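Reticulocyte binding protein (Streptococcus agalactiae COH1, PDB 3FAW) probably hydrolyses the alpha-1,6 linkages of pullulan and related branched alpha-glucans as a cell-wall-anchored streptococcal pullulanase. Local coordinates at residues T191-I195 / K196-G200; F548-K552 / A553-N557; L629-P632 / D633-T636. One frame throughout, in Å; residues are numbered along the deposited sequence.

Contact 1. Residues T191-I195 / K196-G200; sequences TKLGI and KNYTG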
# COMPACT_ATOMS: atom_id res chain seq x y z
N THR A 191 -38.16 -6.16 -16.05
CA THR A 191 -39.16 -5.20 -16.56
C THR A 191 -40.13 -4.68 -15.50
O THR A 191 -40.70 -3.60 -15.67
CB THR A 191 -39.99 -5.80 -17.71
OG1 THR A 191 -40.63 -7.01 -17.28
CG2 THR A 191 -39.10 -6.09 -18.92
N LYS A 192 -40.29 -5.42 -14.41
CA LYS A 192 -41.25 -5.08 -13.35
C LYS A 192 -41.00 -3.73 -12.67
O LYS A 192 -41.92 -3.15 -12.10
CB LYS A 192 -41.30 -6.19 -12.30
CG LYS A 192 -41.80 -7.53 -12.83
CD LYS A 192 -42.15 -8.50 -11.71
CE LYS A 192 -40.92 -9.03 -10.99
NZ LYS A 192 -41.28 -9.75 -9.74
N LEU A 193 -39.76 -3.25 -12.72
CA LEU A 193 -39.42 -1.94 -12.13
C LEU A 193 -39.45 -0.80 -13.15
O LEU A 193 -39.03 0.33 -12.85
CB LEU A 193 -38.04 -2.01 -11.46
CG LEU A 193 -37.90 -3.10 -10.39
CD1 LEU A 193 -36.47 -3.12 -9.82
CD2 LEU A 193 -38.92 -2.91 -9.28
N GLY A 194 -39.96 -1.07 -14.35
CA GLY A 194 -40.20 -0.04 -15.35
C GLY A 194 -38.96 0.50 -16.05
O GLY A 194 -39.02 1.56 -16.67
N ILE A 195 -37.85 -0.24 -15.95
CA ILE A 195 -36.57 0.19 -16.51
C ILE A 195 -36.10 -0.82 -17.56
O ILE A 195 -36.00 -2.02 -17.27
CB ILE A 195 -35.51 0.35 -15.40
CG1 ILE A 195 -35.93 1.45 -14.42
CG2 ILE A 195 -34.15 0.69 -16.00
CD1 ILE A 195 -35.16 1.44 -13.11
N LYS A 196 -35.81 -0.34 -18.77
CA LYS A 196 -35.47 -1.21 -19.90
C LYS A 196 -34.00 -1.62 -19.93
O LYS A 196 -33.68 -2.74 -20.33
CB LYS A 196 -35.88 -0.57 -21.23
CG LYS A 196 -35.10 0.68 -21.64
CD LYS A 196 -35.58 1.21 -22.98
CE LYS A 196 -34.91 2.54 -23.32
NZ LYS A 196 -35.30 3.03 -24.68
N ASN A 197 -33.12 -0.70 -19.55
CA ASN A 197 -31.67 -0.94 -19.49
C ASN A 197 -31.12 -0.37 -18.19
O ASN A 197 -31.14 0.85 -17.98
CB ASN A 197 -30.97 -0.31 -20.70
CG ASN A 197 -29.53 -0.78 -20.88
OD1 ASN A 197 -28.87 -1.17 -19.92
ND2 ASN A 197 -29.04 -0.74 -22.11
N TYR A 198 -30.62 -1.25 -17.33
CA TYR A 198 -30.13 -0.87 -16.01
C TYR A 198 -28.70 -0.32 -16.01
O TYR A 198 -28.22 0.14 -14.98
CB TYR A 198 -30.21 -2.05 -15.04
CG TYR A 198 -31.62 -2.37 -14.59
CD1 TYR A 198 -32.19 -1.71 -13.50
CD2 TYR A 198 -32.38 -3.35 -15.24
CE1 TYR A 198 -33.47 -1.99 -13.08
CE2 TYR A 198 -33.67 -3.64 -14.82
CZ TYR A 198 -34.21 -2.96 -13.73
OH TYR A 198 -35.49 -3.25 -13.31
N THR A 199 -28.03 -0.38 -17.16
CA THR A 199 -26.65 0.10 -17.28
C THR A 199 -26.56 1.57 -16.85
O THR A 199 -27.34 2.41 -17.30
CB THR A 199 -26.12 -0.07 -18.73
OG1 THR A 199 -26.32 -1.42 -19.17
CG2 THR A 199 -24.63 0.27 -18.82
N GLY A 200 -25.64 1.86 -15.94
CA GLY A 200 -25.42 3.23 -15.46
C GLY A 200 -26.29 3.66 -14.28
O GLY A 200 -26.00 4.68 -13.65

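Contact 2. Residues F548-K552 / A553-N557; sequences FKNIK and AQPGN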
# COMPACT_ATOMS: atom_id res chain seq x y z
N PHE A 548 27.07 -3.45 4.47
CA PHE A 548 27.40 -4.52 3.53
C PHE A 548 26.33 -5.60 3.52
O PHE A 548 25.90 -6.05 2.45
CB PHE A 548 28.76 -5.14 3.86
CG PHE A 548 29.15 -6.27 2.95
CD1 PHE A 548 29.23 -6.08 1.58
CD2 PHE A 548 29.42 -7.54 3.46
CE1 PHE A 548 29.57 -7.13 0.73
CE2 PHE A 548 29.77 -8.59 2.62
CZ PHE A 548 29.85 -8.38 1.25
N LYS A 549 25.89 -6.02 4.70
CA LYS A 549 24.82 -7.01 4.82
C LYS A 549 23.50 -6.51 4.23
O LYS A 549 22.77 -7.28 3.61
CB LYS A 549 24.64 -7.44 6.29
CG LYS A 549 25.76 -8.35 6.77
CD LYS A 549 25.86 -8.41 8.29
CE LYS A 549 26.94 -9.41 8.73
NZ LYS A 549 27.27 -9.29 10.18
N ASN A 550 23.19 -5.22 4.40
CA ASN A 550 22.02 -4.62 3.74
C ASN A 550 22.15 -4.69 2.21
O ASN A 550 21.21 -5.10 1.53
CB ASN A 550 21.81 -3.16 4.18
CG ASN A 550 20.95 -3.05 5.43
OD1 ASN A 550 21.32 -2.39 6.40
ND2 ASN A 550 19.78 -3.69 5.40
N ILE A 551 23.32 -4.33 1.69
CA ILE A 551 23.62 -4.47 0.26
C ILE A 551 23.40 -5.90 -0.26
O ILE A 551 23.02 -6.08 -1.41
CB ILE A 551 25.07 -4.01 -0.07
CG1 ILE A 551 25.22 -2.50 0.16
CG2 ILE A 551 25.44 -4.31 -1.51
CD1 ILE A 551 26.66 -2.05 0.26
N LYS A 552 23.64 -6.90 0.59
CA LYS A 552 23.36 -8.31 0.27
C LYS A 552 21.90 -8.75 0.50
O LYS A 552 21.57 -9.92 0.34
CB LYS A 552 24.29 -9.24 1.08
CG LYS A 552 25.75 -9.22 0.66
CD LYS A 552 26.54 -10.40 1.21
CE LYS A 552 26.65 -10.37 2.74
NZ LYS A 552 27.40 -11.56 3.25
N ALA A 553 21.03 -7.80 0.86
CA ALA A 553 19.63 -8.07 1.19
C ALA A 553 19.51 -8.89 2.47
O ALA A 553 18.70 -9.81 2.56
CB ALA A 553 18.92 -8.77 0.02
N GLN A 554 20.33 -8.54 3.45
CA GLN A 554 20.30 -9.18 4.76
C GLN A 554 20.20 -8.11 5.85
O GLN A 554 21.17 -7.86 6.57
CB GLN A 554 21.55 -10.04 4.95
CG GLN A 554 21.64 -11.18 3.94
CD GLN A 554 22.98 -11.86 3.91
OE1 GLN A 554 23.76 -11.69 4.98
NE2 GLN A 554 23.33 -12.53 2.94
N PRO A 555 19.03 -7.45 5.95
CA PRO A 555 18.83 -6.42 6.97
C PRO A 555 19.02 -6.92 8.39
O PRO A 555 18.78 -8.08 8.68
CB PRO A 555 17.37 -5.98 6.74
CG PRO A 555 16.74 -7.11 6.00
CD PRO A 555 17.82 -7.64 5.13
N GLY A 556 19.43 -6.02 9.28
CA GLY A 556 19.72 -6.36 10.67
C GLY A 556 18.51 -6.42 11.59
O GLY A 556 18.64 -6.89 12.72
N ASN A 557 17.35 -5.95 11.12
CA ASN A 557 16.15 -5.90 11.97
C ASN A 557 15.11 -7.00 11.69
O ASN A 557 14.11 -7.10 12.40
CB ASN A 557 15.50 -4.51 11.93
CG ASN A 557 14.95 -4.15 10.56
OD1 ASN A 557 15.35 -4.73 9.54
ND2 ASN A 557 14.04 -3.19 10.53
O HOH W 1 21.02 -12.76 0.71

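Contact 3. Residues L629-P632 / D633-T636; sequences LLNP and DYMT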
# COMPACT_ATOMS: atom_id res chain seq x y z
N LEU A 629 7.77 24.32 1.25
CA LEU A 629 6.58 25.15 1.42
C LEU A 629 6.87 26.59 1.00
O LEU A 629 7.28 27.42 1.82
CB LEU A 629 6.11 25.08 2.88
CG LEU A 629 4.74 25.67 3.24
CD1 LEU A 629 3.61 24.86 2.60
CD2 LEU A 629 4.57 25.73 4.75
N LEU A 630 6.66 26.87 -0.28
CA LEU A 630 6.86 28.21 -0.85
C LEU A 630 5.63 29.10 -0.62
O LEU A 630 5.06 29.65 -1.57
CB LEU A 630 7.17 28.12 -2.35
CG LEU A 630 8.43 27.36 -2.75
CD1 LEU A 630 8.51 27.24 -4.27
CD2 LEU A 630 9.67 28.04 -2.21
N ASN A 631 5.24 29.25 0.64
CA ASN A 631 4.12 30.09 1.04
C ASN A 631 4.66 31.36 1.69
O ASN A 631 5.46 31.27 2.62
CB ASN A 631 3.23 29.32 2.03
CG ASN A 631 1.92 30.04 2.32
OD1 ASN A 631 1.91 31.15 2.85
ND2 ASN A 631 0.81 29.38 1.99
N PRO A 632 4.23 32.55 1.20
CA PRO A 632 4.66 33.84 1.77
C PRO A 632 4.54 33.94 3.29
O PRO A 632 5.36 34.60 3.93
CB PRO A 632 3.71 34.85 1.11
CG PRO A 632 3.33 34.22 -0.18
CD PRO A 632 3.32 32.74 0.05
N ASP A 633 3.53 33.29 3.87
CA ASP A 633 3.33 33.31 5.32
C ASP A 633 4.43 32.54 6.06
O ASP A 633 4.61 32.72 7.27
CB ASP A 633 1.95 32.75 5.69
CG ASP A 633 0.81 33.57 5.10
OD1 ASP A 633 0.96 34.81 4.96
OD2 ASP A 633 -0.25 32.99 4.79
N TYR A 634 5.14 31.67 5.35
CA TYR A 634 6.26 30.92 5.91
C TYR A 634 7.56 31.21 5.15
O TYR A 634 8.34 30.30 4.85
CB TYR A 634 5.93 29.43 5.93
CG TYR A 634 4.64 29.14 6.66
CD1 TYR A 634 4.60 29.10 8.05
CD2 TYR A 634 3.45 28.91 5.96
CE1 TYR A 634 3.42 28.84 8.73
CE2 TYR A 634 2.26 28.65 6.63
CZ TYR A 634 2.25 28.62 8.01
OH TYR A 634 1.08 28.36 8.68
N MET A 635 7.78 32.49 4.85
CA MET A 635 9.03 32.97 4.26
C MET A 635 10.19 32.74 5.24
O MET A 635 11.31 32.44 4.83
CB MET A 635 8.92 34.46 3.91
CG MET A 635 10.18 35.12 3.35
SD MET A 635 10.64 34.59 1.69
CE MET A 635 9.28 35.25 0.72
N THR A 636 9.91 32.89 6.53
CA THR A 636 10.90 32.67 7.58
C THR A 636 10.29 31.89 8.74
O THR A 636 9.06 31.77 8.84
CB THR A 636 11.48 34.00 8.10
OG1 THR A 636 10.43 34.81 8.65
CG2 THR A 636 12.17 34.77 6.98
O HOH W 2 8.62 27.57 4.21

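Contact 1. Residues T191-I195 / K196-G200
Ile195 sets a methyl over one face of the Tyr198 ring, three residues further on, and the pair illustrates how a loop can build a small apolar cluster, completed by neighbouring strands. CG2 sits over the middle of the ring, 4.0 Å from the centroid and 13° off the ring normal, a CH-pi contact. A chi1 of -63° puts CG1 beside the backbone N and leaves CG2 anti to that N, which carries CG2 over the ring. The other branch passes outside the rim on the same side, where Ile195 CD1 comes 3.8 Å from Tyr198 CE1. The two side chains meet at about a right angle. At the far end of the ring the phenol oxygen touches aliphatic carbon: Leu193 CB lies 3.4 Å from Tyr198 OH, and Leu193 CD1 comes within 3.6 Å of that same Tyr198 OH. The hydroxyl is hydrogen-bonded to the backbone carbonyl of Asp190, which helps hold the outer end of the ring. Beyond the ring, Asn197 OD1 accepts from both Thr199 N, at 3.0 Å, and Thr199 OG1, at 2.7 Å; the backbone bond makes an Asx turn. The whole stretch links strand 184-189 to strand 202-209 in the carbohydrate-binding module 48 region, with Leu193 and Ile195 resting on strand 170-179, Leu193 and Tyr198 meeting Ile162 of strand 157-164, and Tyr198 also touching Leu139 of strand 136-139.

Contact 2. Residues F548-K552 / A553-N557
Lys549 O takes the N-H of Gln554 at 2.8 Å, with the donor tilted 28° from the carbonyl plane, and also receives a weak bond from Lys552 N. One amide thus holds this carbonyl firmly and a second only weakly. Ala553 N turns instead to Asn550 O, again at 2.8 Å, standing well above that carbonyl plane; Gln568 NE2 is a second donor to Asn550 O. Ala553 has positive phi (67°), and these bonds back into the last turn form a Schellman motif that ends helix 544-551. This helix belongs to the catalytic TIM barrel, and the chain leaving it heads for barrel strand 566-568, where Ala553 packs on Val566 and Gln568. Lys552 and Gln554 cross at an oblique angle, Lys552 CE coming 3.9 Å from Gln554 OE1. Nearer the backbone, Lys552 CG lies 4.2 Å above the plane of the Phe548 ring, offset toward its rim. Both nitrogens, Lys552 NZ and Gln554 NE2, go to the same carboxylate oxygen, Asp716 OD1, through a salt bridge and a hydrogen bond respectively. A water links the backbone of Lys552 to the amide of Gln554, donating to Lys552 O at 2.9 Å and accepting from Gln554 NE2 at 3.2 Å.

Contact 3. Residues L629-P632 / D633-T636
Asn631 OD1 accepts Asp633 N at 2.9 Å, the donor lying in the carbonyl plane with an N-H...O angle of 152°: the amide oxygen accepts from the backbone two residues on. The main-chain Asn631 O takes Tyr634 N at 2.8 Å, closing the turn over Pro632 and Asp633, and Met635 N adds a weak bond to Pro632 O. Next to these bonds is an apolar contact. Leu629 CD2 comes 3.6 Å from Tyr634 CD2, and Asn631 CB meets the edge of the same ring, near its plane. The asparagine side chain, with CG anti to the backbone N (chi1 -171°), carries its amide past the ring to Asp633, the amide and ring planes being 67° apart. Further out, a water donates to Leu629 O at 2.7 Å and to Tyr634 O at 2.8 Å, bridging two carbonyls, one before the turn and one at its end. Asn631 ND2 is hydrogen-bonded to the carbonyl of Tyr335, and the Tyr634 side chain touches Pro644. With its oxygen and nitrogen employed on different parts of the chain, the Asn631 amide has its orientation defined, so one side chain both shapes the turn and ties it to a separate loop.

From the N terminus the three contacts follow in series, none enclosing or crossing another. Contact 1 closes a short loop between strands 184-189 and 202-209, joining two strands of the antiparallel sheet of the carbohydrate-binding module 48 region. The chain then builds most of the eight-stranded parallel barrel before contact 2 ends helix 544-551 and turns toward strand 566-568; it also reaches helix 712-718, ahead of the C-terminal sheet. Contact 3 shapes part of the long loop after the last barrel strand, 614-618, and ties it to the loop between strand 312-315 and helix 367-381. Contacts 1 and 2 lie on opposite sides of the chain's centre, with their own centres about 60 Å apart.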